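PDB 1O5H: formiminotetrahydrofolate cyclodeaminase from Thermotoga maritima, which probably catalyses the release of ammonia from 5-formiminotetrahydrofolate with ring closure to 5,10-methenyltetrahydrofolate, a lyase step of one-carbon metabolism. Local coordinates for residues Met46-Ala51 / Glu79-Lys84. Residues are numbered along the deposited sequence; the frame is centred on the assembly and turned at random.
Sequences MACALA and EEARLK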
HETATM    1  N   MSE A  46      -1.803  -6.460   4.526  1.00 40.38           N
HETATM    2  CA  MSE A  46      -0.835  -5.860   5.416  1.00 43.52           C
HETATM    3  C   MSE A  46      -1.450  -4.726   6.213  1.00 41.44           C
HETATM    4  O   MSE A  46      -1.106  -4.534   7.387  1.00 43.97           O
HETATM    5  CB  MSE A  46       0.366  -5.361   4.632  1.00 40.49           C
HETATM    6  CG  MSE A  46       1.264  -6.482   4.165  1.00 45.45           C
HETATM    7 SE   MSE A  46       2.600  -5.804   2.938  1.00 58.96          SE
HETATM    8  CE  MSE A  46       1.461  -5.018   1.734  1.00 58.74           C
ATOM      9  N   ALA A  47      -2.358  -3.972   5.595  1.00 37.89           N
ATOM     10  CA  ALA A  47      -3.036  -2.906   6.331  1.00 37.15           C
ATOM     11  C   ALA A  47      -3.848  -3.473   7.481  1.00 38.40           C
ATOM     12  O   ALA A  47      -3.842  -2.913   8.583  1.00 39.33           O
ATOM     13  CB  ALA A  47      -3.913  -2.096   5.437  1.00 35.82           C
ATOM     14  N   CYS A  48      -4.528  -4.593   7.232  1.00 38.26           N
ATOM     15  CA  CYS A  48      -5.287  -5.281   8.271  1.00 38.81           C
ATOM     16  C   CYS A  48      -4.360  -5.722   9.394  1.00 40.60           C
ATOM     17  O   CYS A  48      -4.707  -5.632  10.585  1.00 43.63           O
ATOM     18  CB  CYS A  48      -6.064  -6.471   7.706  1.00 38.69           C
ATOM     19  SG  CYS A  48      -7.420  -6.004   6.580  1.00 48.11           S
ATOM     20  N   ALA A  49      -3.166  -6.167   9.038  1.00 39.77           N
ATOM     21  CA  ALA A  49      -2.196  -6.525  10.057  1.00 39.59           C
ATOM     22  C   ALA A  49      -1.827  -5.356  10.964  1.00 39.36           C
ATOM     23  O   ALA A  49      -1.710  -5.536  12.169  1.00 38.69           O
ATOM     24  CB  ALA A  49      -0.961  -7.138   9.447  1.00 41.43           C
ATOM     25  N   LEU A  50      -1.659  -4.155  10.420  1.00 39.82           N
ATOM     26  CA  LEU A  50      -1.408  -3.027  11.314  1.00 39.31           C
ATOM     27  C   LEU A  50      -2.598  -2.832  12.253  1.00 40.80           C
ATOM     28  O   LEU A  50      -2.425  -2.658  13.460  1.00 39.36           O
ATOM     29  CB  LEU A  50      -1.104  -1.758  10.546  1.00 38.96           C
ATOM     30  CG  LEU A  50       0.177  -1.813   9.717  1.00 43.12           C
ATOM     31  CD1 LEU A  50       0.080  -0.800   8.601  1.00 49.76           C
ATOM     32  CD2 LEU A  50       1.425  -1.565  10.554  1.00 31.27           C
ATOM     33  N   ALA A  51      -3.815  -2.901  11.720  1.00 41.76           N
ATOM     34  CA  ALA A  51      -4.974  -2.702  12.569  1.00 42.11           C
ATOM     35  C   ALA A  51      -4.979  -3.760  13.650  1.00 44.60           C
ATOM     36  O   ALA A  51      -5.283  -3.474  14.810  1.00 47.94           O
ATOM     37  CB  ALA A  51      -6.222  -2.771  11.781  1.00 42.49           C
ATOM     38  N   GLU A  79      -7.892 -11.032  11.477  1.00 44.46           N
ATOM     39  CA  GLU A  79      -7.353 -12.325  11.140  1.00 45.02           C
ATOM     40  C   GLU A  79      -8.114 -12.890   9.953  1.00 45.34           C
ATOM     41  O   GLU A  79      -7.516 -13.416   9.006  1.00 45.01           O
ATOM     42  CB  GLU A  79      -7.442 -13.258  12.342  1.00 44.85           C
ATOM     43  CG  GLU A  79      -6.332 -13.049  13.365  1.00 50.90           C
ATOM     44  CD  GLU A  79      -4.957 -13.427  12.830  1.00 58.99           C
ATOM     45  OE1 GLU A  79      -4.870 -14.006  11.717  1.00 59.90           O
ATOM     46  OE2 GLU A  79      -3.958 -13.150  13.523  1.00 57.14           O
ATOM     47  N   GLU A  80      -9.439 -12.762  10.008  1.00 45.97           N
ATOM     48  CA  GLU A  80     -10.321 -13.341   9.003  1.00 44.79           C
ATOM     49  C   GLU A  80     -10.241 -12.517   7.720  1.00 45.45           C
ATOM     50  O   GLU A  80     -10.368 -13.064   6.619  1.00 46.65           O
ATOM     51  CB  GLU A  80     -11.762 -13.450   9.522  1.00 42.86           C
ATOM     52  N   ALA A  81     -10.006 -11.211   7.853  1.00 44.17           N
ATOM     53  CA  ALA A  81      -9.907 -10.353   6.672  1.00 42.88           C
ATOM     54  C   ALA A  81      -8.665 -10.673   5.840  1.00 43.83           C
ATOM     55  O   ALA A  81      -8.708 -10.677   4.617  1.00 43.93           O
ATOM     56  CB  ALA A  81      -9.921  -8.922   7.053  1.00 42.81           C
ATOM     57  N   ARG A  82      -7.552 -10.952   6.498  1.00 44.42           N
ATOM     58  CA  ARG A  82      -6.383 -11.374   5.768  1.00 43.98           C
ATOM     59  C   ARG A  82      -6.687 -12.632   4.963  1.00 46.61           C
ATOM     60  O   ARG A  82      -6.397 -12.665   3.762  1.00 49.55           O
ATOM     61  CB  ARG A  82      -5.209 -11.585   6.696  1.00 42.81           C
ATOM     62  CG  ARG A  82      -4.703 -10.308   7.278  1.00 46.99           C
ATOM     63  CD  ARG A  82      -3.197 -10.250   7.388  1.00 50.03           C
ATOM     64  NE  ARG A  82      -2.622 -11.270   8.261  1.00 47.21           N
ATOM     65  CZ  ARG A  82      -2.824 -11.313   9.564  1.00 47.94           C
ATOM     66  NH1 ARG A  82      -3.631 -10.425  10.141  1.00 46.85           N
ATOM     67  NH2 ARG A  82      -2.233 -12.244  10.289  1.00 45.19           N
ATOM     68  N   LEU A  83      -7.290 -13.646   5.588  1.00 46.23           N
ATOM     69  CA  LEU A  83      -7.628 -14.868   4.852  1.00 46.27           C
ATOM     70  C   LEU A  83      -8.492 -14.547   3.626  1.00 46.09           C
ATOM     71  O   LEU A  83      -8.280 -15.109   2.551  1.00 46.93           O
ATOM     72  CB  LEU A  83      -8.299 -15.936   5.737  1.00 46.55           C
ATOM     73  CG  LEU A  83      -7.518 -16.590   6.897  1.00 48.74           C
ATOM     74  CD1 LEU A  83      -8.448 -17.548   7.647  1.00 50.31           C
ATOM     75  CD2 LEU A  83      -6.199 -17.308   6.499  1.00 39.81           C
ATOM     76  N   LYS A  84      -9.438 -13.626   3.770  1.00 44.72           N
ATOM     77  CA  LYS A  84     -10.274 -13.269   2.639  1.00 46.16           C
ATOM     78  C   LYS A  84      -9.449 -12.619   1.532  1.00 45.45           C
ATOM     79  O   LYS A  84      -9.588 -12.972   0.338  1.00 43.20           O
ATOM     80  CB  LYS A  84     -11.435 -12.373   3.070  1.00 45.16           C
ATOM     81  CG  LYS A  84     -12.592 -13.165   3.712  1.00 56.51           C
ATOM     82  CD  LYS A  84     -13.893 -12.359   3.858  1.00 52.01           C
ATOM     83  CE  LYS A  84     -14.112 -11.829   5.277  1.00 55.20           C
ATOM     84  NZ  LYS A  84     -15.107 -10.715   5.255  1.00 58.40           N
TER
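Cys-48 points toward the helix carrying Ala-81 and Arg-82 and fits against both residues. Its SG, turned beside its own backbone N and anti to the carbonyl carbon (chi1 -68°), rests on the methyl of Ala-81, with SG to CB at 3.9 Å. The CB of Cys-48 meets the first part of the arginine chain, lying 4.1 Å from Arg-82 CG. The axes of the two short helical segments pass 8.9 Å from each other, a close spacing consistent with the small Cys-48, Ala-49 and Ala-81 on the facing sides. They run almost exactly antiparallel, at 175°.

Arg-82 starts out along the flank of its helix, then bends at chi2 and chi3 so that its guanidinium reaches Ala-49, whose CB lies over one face of the flat group. Its NH1 is 4.2 Å from the CA of Ala-49. Beyond this apolar cover the guanidinium is shared among three carboxylates: NH1 forms a salt bridge with Glu-52, one helical turn past Cys-48, and NH2 pairs with Asp-25 of the second subunit. Glu-79 adds a looser electrostatic contact, its OE1 3.5 Å from Arg-82 NH2 but well out of the guanidinium plane. The arginine thus ties this helix pair to the second subunit, where it also packs on Cys-24 of that chain.

Within the all-helical chain, this is antiparallel helix-helix packing of helix 36-56 on helix 68-100, with a buried arginine reaching across to the second subunit. Helix 107-141 packs on both through Ala-47, Ala-51 and Ala-81, while helix 147-172 touches Ala-47 and Leu-50.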